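Local atomic coordinates of 6-phospho-beta-glucosidase BglT (Thermotoga maritima, PDB entry 1UP7), a protein that hydrolyses cellobiose 6'-phosphate to glucose 6-phosphate and glucose, with NAD+ and a manganese ion as cofactors. Residues K365-E368 against R369-E373; K43-I46 against V47-V51; M253-K256 against I257-E261; L163-V166 against P167-I171; F228-W231 against F232-V236. All coordinates share one frame; numbering follows the deposited sequence.

Interaction 1: K365-E368 against R369-E373; sequences KMYE and RLTIE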
# COMPACT_ATOMS: atom_id res chain seq x y z
N LYS A 365 0.20 -16.78 -7.83
CA LYS A 365 -0.08 -15.52 -8.52
C LYS A 365 1.14 -15.05 -9.35
O LYS A 365 0.97 -14.52 -10.49
CB LYS A 365 -0.59 -14.44 -7.56
CG LYS A 365 -0.86 -13.06 -8.17
CD LYS A 365 -2.02 -13.02 -9.21
CE LYS A 365 -3.35 -13.52 -8.60
NZ LYS A 365 -4.42 -13.91 -9.57
N MET A 366 2.34 -15.21 -8.80
CA MET A 366 3.55 -14.80 -9.53
C MET A 366 3.69 -15.68 -10.78
O MET A 366 4.00 -15.22 -11.85
CB MET A 366 4.79 -14.88 -8.62
CG MET A 366 4.76 -13.91 -7.44
SD MET A 366 4.69 -12.17 -8.01
CE MET A 366 2.92 -11.83 -7.96
N TYR A 367 3.44 -16.95 -10.60
CA TYR A 367 3.49 -17.88 -11.68
C TYR A 367 2.46 -17.47 -12.76
O TYR A 367 2.78 -17.51 -13.95
CB TYR A 367 3.22 -19.31 -11.16
CG TYR A 367 2.47 -20.09 -12.19
CD1 TYR A 367 3.16 -20.70 -13.23
CD2 TYR A 367 1.05 -20.15 -12.18
CE1 TYR A 367 2.50 -21.40 -14.19
CE2 TYR A 367 0.35 -20.83 -13.19
CZ TYR A 367 1.10 -21.45 -14.20
OH TYR A 367 0.52 -22.15 -15.25
N GLU A 368 1.25 -17.09 -12.35
CA GLU A 368 0.20 -16.68 -13.28
C GLU A 368 0.64 -15.53 -14.17
O GLU A 368 0.42 -15.56 -15.39
CB GLU A 368 -1.10 -16.30 -12.56
CG GLU A 368 -1.95 -17.46 -12.05
CD GLU A 368 -3.23 -16.95 -11.38
OE1 GLU A 368 -3.28 -15.75 -10.99
OE2 GLU A 368 -4.20 -17.75 -11.24
N ARG A 369 1.23 -14.50 -13.56
CA ARG A 369 1.62 -13.31 -14.31
C ARG A 369 2.83 -13.59 -15.19
O ARG A 369 2.93 -13.04 -16.30
CB ARG A 369 1.82 -12.04 -13.43
CG ARG A 369 0.87 -11.92 -12.25
CD ARG A 369 -0.03 -10.70 -12.13
NE ARG A 369 0.35 -9.92 -10.98
CZ ARG A 369 -0.45 -9.17 -10.19
NH1 ARG A 369 -1.75 -9.10 -10.36
NH2 ARG A 369 0.12 -8.51 -9.20
N LEU A 370 3.74 -14.46 -14.73
CA LEU A 370 4.88 -14.83 -15.56
C LEU A 370 4.38 -15.60 -16.81
O LEU A 370 4.92 -15.42 -17.91
CB LEU A 370 5.88 -15.71 -14.79
CG LEU A 370 6.81 -14.98 -13.80
CD1 LEU A 370 7.52 -16.00 -12.89
CD2 LEU A 370 7.81 -14.05 -14.54
N THR A 371 3.37 -16.44 -16.62
CA THR A 371 2.81 -17.15 -17.75
C THR A 371 2.17 -16.18 -18.77
O THR A 371 2.39 -16.30 -19.98
CB THR A 371 1.81 -18.22 -17.26
OG1 THR A 371 2.51 -19.20 -16.47
CG2 THR A 371 1.27 -19.01 -18.44
N ILE A 372 1.40 -15.23 -18.26
CA ILE A 372 0.74 -14.24 -19.10
C ILE A 372 1.79 -13.40 -19.85
O ILE A 372 1.65 -13.13 -21.04
CB ILE A 372 -0.17 -13.34 -18.26
CG1 ILE A 372 -1.47 -14.10 -17.87
CG2 ILE A 372 -0.45 -12.08 -18.98
CD1 ILE A 372 -2.13 -13.58 -16.58
N GLU A 373 2.86 -13.05 -19.16
CA GLU A 373 3.93 -12.25 -19.75
C GLU A 373 4.62 -13.04 -20.89
O GLU A 373 4.87 -12.50 -21.97
CB GLU A 373 4.92 -11.78 -18.67
CG GLU A 373 4.46 -10.50 -17.96
CD GLU A 373 4.99 -10.35 -16.51
OE1 GLU A 373 6.02 -10.99 -16.14
OE2 GLU A 373 4.34 -9.57 -15.74
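The ring of Tyr367 and the guanidinium of Arg369 are the two flat groups here, and each is met by a residue one helical turn away. Thr371 OG1 comes at the tyrosine obliquely, 3.2 Å from Tyr367 CE1, while His390 meets the same ring edge-to-face. Over one face of the Arg369 guanidinium lies the aliphatic part of Lys365, whose CD is 4.1 Å from Arg369 NH1; Met366 CE adds a looser, slanting contact, 4.4 Å from Arg369 NE. The hydroxyl of Thr371 does more than touch the ring: OG1 donates to Tyr367 O at 3.0 Å. That oxygen also accepts Thr371 N at 2.9 Å, and the two donors come from opposite faces of the carbonyl plane, so a single residue grips it twice. The lysine shows how torsions choose a partner. Its CG stands anti to the backbone N (chi1 177°), and bends at the next two bonds curl the chain until Lys365 NZ meets the syn lone pair of Glu368 OE1 at 2.6 Å in a salt bridge. Lys365 NZ and Arg369 NH1 are 5.6 Å apart, and both are salt-bridged to Glu149 of helix 144-155, which draws the two basic groups together round one carboxylate; Arg369 also pairs with Asp331. His355 of the second subunit packs on Met366, Arg369 and Leu370. This is a largely buried part of helix 355-376 of the C-terminal domain, with i to i+4 packing, an i to i+3 ion pair and a side-chain hydroxyl added to the regular backbone bonds of an alpha-helix.

Interaction 2: K43-I46 against V47-V51; sequences KQKI and VVDFV. With NAD (nicotinamide-adenine-dinucleotide), chain I.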
# COMPACT_ATOMS: atom_id res chain seq x y z
N LYS A 43 -22.11 -31.76 -32.94
CA LYS A 43 -22.19 -32.11 -31.53
C LYS A 43 -23.17 -31.17 -30.81
O LYS A 43 -24.02 -31.63 -30.05
CB LYS A 43 -20.82 -32.07 -30.90
CG LYS A 43 -20.75 -32.70 -29.51
CD LYS A 43 -19.85 -31.86 -28.63
CE LYS A 43 -18.75 -32.64 -27.93
NZ LYS A 43 -18.46 -31.94 -26.59
N GLN A 44 -23.07 -29.88 -31.08
CA GLN A 44 -23.94 -28.92 -30.43
C GLN A 44 -25.43 -29.14 -30.77
O GLN A 44 -26.31 -28.98 -29.91
CB GLN A 44 -23.51 -27.51 -30.75
CG GLN A 44 -24.50 -26.50 -30.31
CD GLN A 44 -23.99 -25.11 -30.45
OE1 GLN A 44 -23.59 -24.49 -29.47
NE2 GLN A 44 -23.97 -24.62 -31.67
N LYS A 45 -25.70 -29.53 -32.01
CA LYS A 45 -27.07 -29.69 -32.48
C LYS A 45 -27.83 -30.77 -31.68
O LYS A 45 -29.00 -30.59 -31.34
CB LYS A 45 -27.08 -30.02 -33.97
CG LYS A 45 -28.38 -30.58 -34.53
CD LYS A 45 -29.37 -29.45 -34.84
CE LYS A 45 -30.55 -29.98 -35.68
NZ LYS A 45 -31.78 -29.15 -35.46
N ILE A 46 -27.16 -31.88 -31.37
CA ILE A 46 -27.75 -32.92 -30.53
C ILE A 46 -28.08 -32.35 -29.15
O ILE A 46 -29.20 -32.54 -28.66
CB ILE A 46 -26.81 -34.16 -30.40
CG1 ILE A 46 -26.81 -34.99 -31.69
CG2 ILE A 46 -27.22 -35.05 -29.21
CD1 ILE A 46 -25.41 -35.62 -31.96
N VAL A 47 -27.14 -31.64 -28.54
CA VAL A 47 -27.35 -31.08 -27.23
C VAL A 47 -28.46 -30.02 -27.22
O VAL A 47 -29.32 -30.05 -26.34
CB VAL A 47 -26.03 -30.53 -26.64
CG1 VAL A 47 -26.28 -29.94 -25.26
CG2 VAL A 47 -24.99 -31.63 -26.58
N VAL A 48 -28.46 -29.12 -28.20
CA VAL A 48 -29.46 -28.05 -28.30
C VAL A 48 -30.87 -28.58 -28.62
O VAL A 48 -31.88 -28.03 -28.14
CB VAL A 48 -29.02 -26.92 -29.23
CG1 VAL A 48 -30.17 -25.94 -29.52
CG2 VAL A 48 -27.83 -26.18 -28.60
N ASP A 49 -30.96 -29.67 -29.39
CA ASP A 49 -32.27 -30.28 -29.64
C ASP A 49 -32.84 -30.83 -28.34
O ASP A 49 -34.03 -30.72 -28.09
CB ASP A 49 -32.21 -31.43 -30.64
CG ASP A 49 -32.14 -30.97 -32.07
OD1 ASP A 49 -32.34 -29.76 -32.33
OD2 ASP A 49 -31.87 -31.74 -33.01
N PHE A 50 -31.98 -31.44 -27.52
CA PHE A 50 -32.38 -31.88 -26.19
C PHE A 50 -32.78 -30.67 -25.32
O PHE A 50 -33.83 -30.70 -24.67
CB PHE A 50 -31.27 -32.74 -25.55
CG PHE A 50 -31.53 -33.16 -24.12
CD1 PHE A 50 -32.77 -33.63 -23.70
CD2 PHE A 50 -30.50 -33.14 -23.19
CE1 PHE A 50 -32.99 -34.04 -22.37
CE2 PHE A 50 -30.70 -33.56 -21.87
CZ PHE A 50 -31.96 -34.00 -21.46
N VAL A 51 -31.98 -29.60 -25.35
CA VAL A 51 -32.31 -28.36 -24.66
C VAL A 51 -33.70 -27.83 -25.00
O VAL A 51 -34.46 -27.49 -24.08
CB VAL A 51 -31.24 -27.24 -24.90
CG1 VAL A 51 -31.74 -25.87 -24.39
CG2 VAL A 51 -29.95 -27.60 -24.23
PA NAD I . -15.93 -29.92 -23.50
O1A NAD I . -14.78 -30.65 -24.07
O2A NAD I . -17.30 -30.63 -23.63
O5B NAD I . -15.95 -28.51 -24.30
C5B NAD I . -17.13 -27.76 -24.37
C4B NAD I . -17.41 -27.35 -25.81
O4B NAD I . -16.49 -26.33 -26.22
C3B NAD I . -17.30 -28.46 -26.84
O3B NAD I . -18.58 -28.63 -27.43
C2B NAD I . -16.28 -27.95 -27.86
O2B NAD I . -16.65 -28.27 -29.19
C1B NAD I . -16.38 -26.45 -27.64
N9A NAD I . -15.23 -25.68 -28.08
C8A NAD I . -13.89 -26.00 -28.09
N7A NAD I . -13.23 -24.92 -28.56
C5A NAD I . -14.09 -23.92 -28.80
C6A NAD I . -13.96 -22.62 -29.30
N6A NAD I . -12.77 -22.13 -29.63
N1A NAD I . -15.09 -21.84 -29.45
C2A NAD I . -16.34 -22.34 -29.13
N3A NAD I . -16.47 -23.63 -28.67
C4A NAD I . -15.36 -24.39 -28.52
O3 NAD I . -15.56 -29.66 -21.96
PN NAD I . -16.55 -29.34 -20.73
O1N NAD I . -16.30 -30.46 -19.79
O2N NAD I . -17.90 -29.01 -21.13
O5D NAD I . -15.98 -27.97 -20.13
C5D NAD I . -15.64 -26.83 -20.90
C4D NAD I . -14.74 -25.93 -20.05
O4D NAD I . -15.37 -25.48 -18.85
C3D NAD I . -13.48 -26.65 -19.59
O3D NAD I . -12.44 -25.72 -19.72
C2D NAD I . -13.73 -27.00 -18.13
O2D NAD I . -12.57 -27.09 -17.32
C1D NAD I . -14.70 -25.94 -17.67
N1N NAD I . -15.78 -26.55 -16.88
C2N NAD I . -17.05 -26.24 -17.31
C3N NAD I . -18.16 -26.74 -16.67
C7N NAD I . -19.53 -26.38 -17.20
O7N NAD I . -20.60 -25.99 -16.36
N7N NAD I . -19.71 -26.42 -18.53
C4N NAD I . -17.95 -27.58 -15.57
C5N NAD I . -16.65 -27.90 -15.11
C6N NAD I . -15.56 -27.37 -15.79
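Gln44 O accepts Val48 N at 2.8 Å, one of a run of i to i+4 bonds that make 43-51 a continuous alpha-helix. The run is uneven: Asp49 N to Lys45 O is of ordinary length, whereas Val47 N reaches Lys43 O only at 3.5 Å, a weak bond. Two side-chain pairs follow this spacing. Gln44 and Val48 run alongside each other, Gln44 CG 3.8 Å from Val48 CG2, and both rest on Ile63 of strand 60-63. Lys45 bends at its second torsion (chi2 83°), which turns the chain along the helix so that NZ meets the syn lone pair of Asp49 OD1 at 3.2 Å in a salt bridge. Its CE passes 3.5 Å from Asp49 OD2, so the lysine covers both carboxylate oxygens. An asparagine in place of Asp49 would probably leave the Lys45 ammonium without its charged mate and freer to swing into solvent. Helix 41-55 is the crossover of a beta-alpha-beta unit between strands 33-37 and 60-63 of the Rossmann fold, with Val47 facing helices 15-25 and 263-278. Near the start of this helix Lys43 runs the other way, toward the cofactor: its NZ makes a weak hydrogen bond of 3.4 Å to O3B of the NAD adenosine ribose. The same NZ has a long, weak ion pair with Glu271.

Interaction 3: M253-K256 against I257-E261; sequences MFKK and ISTHE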
# COMPACT_ATOMS: atom_id res chain seq x y z
N MET A 253 -0.51 -37.94 -4.65
CA MET A 253 -1.25 -37.60 -5.86
C MET A 253 -0.51 -38.00 -7.16
O MET A 253 -1.15 -38.49 -8.11
CB MET A 253 -1.62 -36.10 -5.94
CG MET A 253 -2.59 -35.63 -4.83
SD MET A 253 -4.13 -36.63 -4.71
CE MET A 253 -3.78 -37.54 -3.42
N PHE A 254 0.80 -37.81 -7.21
CA PHE A 254 1.54 -38.24 -8.38
C PHE A 254 1.36 -39.74 -8.59
O PHE A 254 1.13 -40.15 -9.75
CB PHE A 254 3.03 -37.95 -8.33
CG PHE A 254 3.78 -38.50 -9.53
CD1 PHE A 254 3.83 -37.77 -10.73
CD2 PHE A 254 4.39 -39.74 -9.47
CE1 PHE A 254 4.49 -38.28 -11.84
CE2 PHE A 254 5.05 -40.27 -10.60
CZ PHE A 254 5.10 -39.53 -11.80
N LYS A 255 1.50 -40.54 -7.53
CA LYS A 255 1.34 -41.98 -7.64
C LYS A 255 -0.07 -42.34 -8.11
O LYS A 255 -0.26 -43.19 -8.98
CB LYS A 255 1.63 -42.69 -6.34
CG LYS A 255 1.42 -44.19 -6.42
CD LYS A 255 1.94 -44.89 -5.16
CE LYS A 255 1.71 -46.41 -5.24
NZ LYS A 255 2.06 -47.00 -6.58
N LYS A 256 -1.07 -41.70 -7.54
CA LYS A 256 -2.44 -41.95 -7.95
C LYS A 256 -2.65 -41.68 -9.46
O LYS A 256 -3.22 -42.48 -10.19
CB LYS A 256 -3.42 -41.06 -7.19
CG LYS A 256 -4.81 -41.57 -7.25
CD LYS A 256 -5.76 -40.52 -6.69
CE LYS A 256 -7.20 -41.07 -6.57
NZ LYS A 256 -8.13 -39.91 -6.77
N ILE A 257 -2.21 -40.53 -9.91
CA ILE A 257 -2.51 -40.13 -11.26
C ILE A 257 -1.76 -41.02 -12.26
O ILE A 257 -2.27 -41.32 -13.34
CB ILE A 257 -2.13 -38.65 -11.52
CG1 ILE A 257 -2.92 -37.70 -10.61
CG2 ILE A 257 -2.24 -38.31 -13.03
CD1 ILE A 257 -2.39 -36.25 -10.71
N SER A 258 -0.55 -41.41 -11.90
CA SER A 258 0.29 -42.14 -12.82
C SER A 258 -0.05 -43.63 -12.89
O SER A 258 0.37 -44.31 -13.83
CB SER A 258 1.76 -41.89 -12.51
OG SER A 258 2.25 -42.95 -11.69
N THR A 259 -0.81 -44.16 -11.94
CA THR A 259 -1.14 -45.60 -11.94
C THR A 259 -2.61 -45.84 -12.26
O THR A 259 -3.16 -46.89 -11.97
CB THR A 259 -0.80 -46.24 -10.61
OG1 THR A 259 -1.53 -45.55 -9.58
CG2 THR A 259 0.68 -46.01 -10.28
N HIS A 260 -3.25 -44.84 -12.83
CA HIS A 260 -4.65 -44.96 -13.26
C HIS A 260 -4.84 -44.31 -14.62
O HIS A 260 -4.01 -43.53 -15.08
CB HIS A 260 -5.63 -44.34 -12.25
CG HIS A 260 -5.62 -45.03 -10.92
ND1 HIS A 260 -4.80 -44.62 -9.89
CD2 HIS A 260 -6.23 -46.16 -10.51
CE1 HIS A 260 -4.94 -45.46 -8.88
NE2 HIS A 260 -5.80 -46.40 -9.23
N GLU A 261 -5.93 -44.67 -15.26
CA GLU A 261 -6.32 -44.04 -16.51
C GLU A 261 -6.37 -42.50 -16.40
O GLU A 261 -6.76 -41.91 -15.36
CB GLU A 261 -7.62 -44.70 -17.08
CG GLU A 261 -8.45 -43.86 -18.07
CD GLU A 261 -9.80 -44.48 -18.48
OE1 GLU A 261 -10.58 -44.94 -17.60
OE2 GLU A 261 -10.09 -44.51 -19.72
O HOH W 1 -1.10 -47.02 -7.16
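Lys256 and Ile257, neighbours in the last turn of helix 250-258, are the residues most covered here, and they are held in different ways. Lys256 takes part chiefly through its carbonyl. His260 ND1 donates to Lys256 O at 2.7 Å in an almost straight bond, with an N-H...O angle of 171°. The oxygen lies in the imidazole plane, and the nitrogen in turn sits on a lone pair of the carbonyl, which is likely to hold the ring in this rotation. His260 CG is placed beside its own backbone N (chi1 -63°), which swings the imidazole back over the helix end, where Lys256 CG passes 4.0 Å from ND1. The lysine's ammonium runs elsewhere, to a salt bridge with Glu226. All this takes place at a helix C-terminus, where late carbonyls lack the regular i+4 amide and side chains can take its place: Thr259 is the first residue to leave helical angles. Its N makes only weak bonds, but its OG1 donates to Lys255 O at 2.7 Å and accepts from a water, which in turn accepts weakly from Lys255 NZ. Ile257 is held through its backbone and its branched side chain: besides the bond of its N to Met253 O at 2.9 Å, its CG1 lies 3.2 Å from that same oxygen, and its side chain packs on Leu97 and Tyr246. Ser258 CB sits over one face of the Phe254 ring, offset toward the rim.

Interaction 4: L163-V166 against P167-I171; sequences LCNV and PINFI. With G6P (6-O-phosphono-alpha-D-glucopyranose), chain J.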
# COMPACT_ATOMS: atom_id res chain seq x y z
N LEU A 163 -15.73 -17.92 -12.66
CA LEU A 163 -16.52 -18.77 -11.77
C LEU A 163 -15.90 -20.14 -11.68
O LEU A 163 -15.17 -20.54 -12.55
CB LEU A 163 -17.91 -18.92 -12.34
CG LEU A 163 -19.09 -18.58 -11.47
CD1 LEU A 163 -18.94 -17.16 -10.97
CD2 LEU A 163 -20.33 -18.75 -12.29
N CYS A 164 -16.23 -20.86 -10.62
CA CYS A 164 -15.80 -22.24 -10.43
C CYS A 164 -16.87 -22.84 -9.50
O CYS A 164 -17.68 -22.07 -8.95
CB CYS A 164 -14.38 -22.24 -9.84
SG CYS A 164 -13.78 -23.75 -9.05
N ASN A 165 -16.90 -24.17 -9.35
CA ASN A 165 -17.97 -24.80 -8.56
C ASN A 165 -17.66 -25.17 -7.11
O ASN A 165 -18.56 -25.59 -6.39
CB ASN A 165 -18.65 -26.00 -9.28
CG ASN A 165 -17.74 -27.26 -9.39
OD1 ASN A 165 -16.52 -27.16 -9.24
ND2 ASN A 165 -18.34 -28.41 -9.70
N VAL A 166 -16.42 -25.00 -6.65
CA VAL A 166 -16.13 -25.39 -5.25
C VAL A 166 -16.82 -24.54 -4.18
O VAL A 166 -17.35 -25.11 -3.21
CB VAL A 166 -14.61 -25.75 -4.92
CG1 VAL A 166 -13.75 -25.99 -6.20
CG2 VAL A 166 -13.96 -24.75 -3.97
N PRO A 167 -16.90 -23.21 -4.34
CA PRO A 167 -17.60 -22.40 -3.35
C PRO A 167 -19.04 -22.86 -3.21
O PRO A 167 -19.45 -23.19 -2.09
CB PRO A 167 -17.52 -20.97 -3.91
CG PRO A 167 -16.34 -20.99 -4.86
CD PRO A 167 -16.39 -22.38 -5.46
N ILE A 168 -19.78 -22.95 -4.31
CA ILE A 168 -21.18 -23.36 -4.19
C ILE A 168 -21.36 -24.75 -3.64
O ILE A 168 -22.30 -25.03 -2.90
CB ILE A 168 -22.01 -23.19 -5.50
CG1 ILE A 168 -23.52 -23.25 -5.16
CG2 ILE A 168 -21.60 -24.23 -6.63
CD1 ILE A 168 -24.35 -22.46 -6.12
N ASN A 169 -20.44 -25.64 -3.98
CA ASN A 169 -20.53 -26.99 -3.43
C ASN A 169 -20.30 -26.97 -1.94
O ASN A 169 -21.01 -27.66 -1.21
CB ASN A 169 -19.53 -27.92 -4.12
CG ASN A 169 -20.03 -28.39 -5.46
OD1 ASN A 169 -21.21 -28.69 -5.61
ND2 ASN A 169 -19.15 -28.44 -6.45
N PHE A 170 -19.34 -26.17 -1.48
CA PHE A 170 -19.12 -26.07 -0.06
C PHE A 170 -20.31 -25.46 0.66
O PHE A 170 -20.75 -25.96 1.72
CB PHE A 170 -17.84 -25.30 0.34
CG PHE A 170 -17.62 -25.33 1.83
CD1 PHE A 170 -17.05 -26.46 2.44
CD2 PHE A 170 -18.09 -24.29 2.65
CE1 PHE A 170 -16.88 -26.52 3.83
CE2 PHE A 170 -17.92 -24.35 4.04
CZ PHE A 170 -17.30 -25.46 4.62
N ILE A 171 -20.84 -24.37 0.09
CA ILE A 171 -22.01 -23.68 0.67
C ILE A 171 -23.18 -24.64 0.76
O ILE A 171 -23.91 -24.68 1.76
CB ILE A 171 -22.37 -22.38 -0.16
CG1 ILE A 171 -21.50 -21.19 0.28
CG2 ILE A 171 -23.83 -21.99 0.01
CD1 ILE A 171 -21.35 -20.10 -0.77
C1 G6P J . -14.34 -29.85 -10.15
C2 G6P J . -13.62 -28.51 -10.44
C3 G6P J . -13.82 -28.12 -11.91
C4 G6P J . -13.21 -29.22 -12.75
C5 G6P J . -13.98 -30.52 -12.49
C6 G6P J . -13.38 -31.68 -13.28
O1 G6P J . -14.17 -30.34 -8.81
O2 G6P J . -14.07 -27.43 -9.62
O3 G6P J . -13.28 -26.83 -12.22
O4 G6P J . -13.18 -28.84 -14.13
O5 G6P J . -13.96 -30.88 -11.08
O6 G6P J . -14.37 -32.62 -13.64
P G6P J . -14.17 -33.57 -14.93
O1P G6P J . -15.49 -34.29 -15.12
O2P G6P J . -13.08 -34.62 -14.80
O3P G6P J . -13.89 -32.67 -16.10
O HOH W 2 -19.45 -21.35 -6.78
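Asn165 and Asn169 meet where a loop turns into a helix, their amide planes 67° apart. Asn165 CG is tucked between its own backbone N and carbonyl carbon (chi1 71°), a conformation that sends OD1 to the sugar: it accepts from O2 of glucose 6-phosphate at 2.5 Å, a very short distance to be read with caution at this resolution. The other end of the amide is fixed too, since Asn165 ND2 donates to the carbonyls of Gly292 and Ser294, and this probably sets which way the amide faces. Asn169 ND2 comes 3.3 Å from Asn165 ND2; both are donors and do not bond. Loop 163-165 follows strand 160-162, the edge of the Rossmann-fold sheet, and leads into helix 166-177, a place where such folds commonly put active-site residues. Asn169 N bonds to Asn165 O at 3.1 Å, and Phe170 N to Val166 O. Val166 is nearly eclipsed about its first torsion (chi1 -15°); its CG2 lies 3.7 Å from Pro167 CD while CG1 faces the sugar O2. A water joins Cys164 O to Ile168 N. Cys164, which with His194 binds the enzyme's manganese ion, although no metal is present in this structure, has SG 3.7 Å from the same sugar O2.

Interaction 5: F228-W231 against F232-V236; sequences FPTW and FYDSV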
# COMPACT_ATOMS: atom_id res chain seq x y z
N PHE A 228 -7.14 -35.02 4.10
CA PHE A 228 -6.26 -34.49 5.10
C PHE A 228 -6.66 -35.12 6.41
O PHE A 228 -7.83 -35.22 6.71
CB PHE A 228 -6.41 -33.00 5.08
CG PHE A 228 -6.01 -32.42 3.80
CD1 PHE A 228 -6.95 -32.27 2.78
CD2 PHE A 228 -4.69 -32.03 3.59
CE1 PHE A 228 -6.59 -31.72 1.54
CE2 PHE A 228 -4.30 -31.47 2.38
CZ PHE A 228 -5.26 -31.29 1.34
N PRO A 229 -5.70 -35.63 7.14
CA PRO A 229 -5.98 -36.20 8.46
C PRO A 229 -6.43 -35.12 9.46
O PRO A 229 -6.30 -33.92 9.20
CB PRO A 229 -4.67 -36.88 8.84
CG PRO A 229 -3.63 -36.28 7.95
CD PRO A 229 -4.28 -35.71 6.74
N THR A 230 -7.04 -35.55 10.55
CA THR A 230 -7.55 -34.65 11.57
C THR A 230 -6.53 -33.65 12.12
O THR A 230 -6.85 -32.48 12.29
CB THR A 230 -8.22 -35.50 12.71
OG1 THR A 230 -9.36 -36.21 12.16
CG2 THR A 230 -8.80 -34.61 13.83
N TRP A 231 -5.30 -34.09 12.37
CA TRP A 231 -4.28 -33.22 12.91
C TRP A 231 -4.03 -32.01 11.99
O TRP A 231 -3.68 -30.91 12.44
CB TRP A 231 -3.04 -34.07 13.16
CG TRP A 231 -2.45 -34.66 11.93
CD1 TRP A 231 -2.55 -35.97 11.51
CD2 TRP A 231 -1.64 -33.99 10.97
NE1 TRP A 231 -1.83 -36.13 10.36
CE2 TRP A 231 -1.26 -34.93 10.01
CE3 TRP A 231 -1.16 -32.68 10.87
CZ2 TRP A 231 -0.43 -34.61 8.96
CZ3 TRP A 231 -0.37 -32.36 9.81
CH2 TRP A 231 0.00 -33.33 8.87
N PHE A 232 -4.28 -32.21 10.70
CA PHE A 232 -4.08 -31.19 9.66
C PHE A 232 -4.99 -29.97 9.87
O PHE A 232 -4.58 -28.81 9.81
CB PHE A 232 -4.32 -31.80 8.25
CG PHE A 232 -4.24 -30.77 7.12
CD1 PHE A 232 -3.03 -30.43 6.56
CD2 PHE A 232 -5.39 -30.15 6.66
CE1 PHE A 232 -2.96 -29.48 5.56
CE2 PHE A 232 -5.33 -29.16 5.67
CZ PHE A 232 -4.12 -28.82 5.11
N TYR A 233 -6.25 -30.26 10.12
CA TYR A 233 -7.24 -29.24 10.47
C TYR A 233 -7.00 -28.57 11.82
O TYR A 233 -7.19 -27.37 11.92
CB TYR A 233 -8.66 -29.83 10.37
CG TYR A 233 -9.02 -30.18 8.93
CD1 TYR A 233 -9.06 -29.19 7.94
CD2 TYR A 233 -9.32 -31.51 8.54
CE1 TYR A 233 -9.39 -29.47 6.62
CE2 TYR A 233 -9.64 -31.82 7.20
CZ TYR A 233 -9.67 -30.78 6.25
OH TYR A 233 -9.98 -31.03 4.93
N ASP A 234 -6.55 -29.34 12.81
CA ASP A 234 -6.18 -28.79 14.11
C ASP A 234 -4.98 -27.85 14.01
O ASP A 234 -4.87 -26.90 14.81
CB ASP A 234 -5.91 -29.95 15.06
CG ASP A 234 -7.13 -30.84 15.26
OD1 ASP A 234 -8.26 -30.32 15.31
OD2 ASP A 234 -7.05 -32.09 15.39
N SER A 235 -4.11 -28.10 13.04
CA SER A 235 -2.82 -27.42 12.92
C SER A 235 -2.96 -26.20 12.09
O SER A 235 -2.60 -25.11 12.49
CB SER A 235 -1.82 -28.37 12.27
OG SER A 235 -1.63 -29.42 13.19
N VAL A 236 -3.49 -26.41 10.90
CA VAL A 236 -3.59 -25.40 9.88
C VAL A 236 -4.77 -24.47 10.16
O VAL A 236 -4.73 -23.29 9.83
CB VAL A 236 -3.78 -26.06 8.50
CG1 VAL A 236 -4.05 -25.03 7.43
CG2 VAL A 236 -2.56 -26.91 8.14
O HOH W 3 -10.15 -34.03 3.77
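Phe232 N donates to Pro229 O at 3.0 Å from well above the carbonyl plane, a tight opening turn, before the i to i+4 bond of Asp234 N to Thr230 O continues helix 230-236. The Phe228 and Phe232 side chains extend in company, their ring centroids 4.3 Å apart and their planes inclined at 31°. Phe228 CD2 sits over the centre of the Phe232 ring, and Val236 CG2 covers the rim of the opposite face. Phe232 CG is anti to the backbone N (chi1 175°), which lays the ring back against Phe228 CB, 3.4 Å from Phe232 CD2. Tyr233 crosses Phe228 at about a right angle, its CE2 4.0 Å from Phe228 CB. An alanine replacing Phe232 is likely to leave one side of the Phe228 ring without its partner and open a gap against Val240 of strand 239-240. Farther round, Ser235 OG donates to Trp231 O at 2.6 Å, and Leu384 of the second subunit packs on Trp231. The chemistry is thus mainly apolar: contacts among the rings, Phe228 CB and Pro229 join the short helix to its lead-in, while the serine hydroxyl reinforces a backbone bond that is itself weak.

Overall arrangement
Along the chain the order is interaction 2, 4, 5, 3 and 1, and none touches another. Interactions 2 and 4 belong to the Rossmann-fold part, on helices flanking one six-stranded parallel sheet, with centres 27 Å apart: one reaches NAD, the other the sugar. Interactions 5, 3 and 1 lie in the C-terminal domain. Interaction 4 is nearest the chain's centre. Interactions 3 and 4 each come within about 8 Å of interaction 5 (nearest atoms). The widest separation, 46 Å between centres, is that of interactions 2 and 5. These local contacts thus lie at separate places: beside the cofactor (2), at the sugar (4) and against the second subunit (1 and 5).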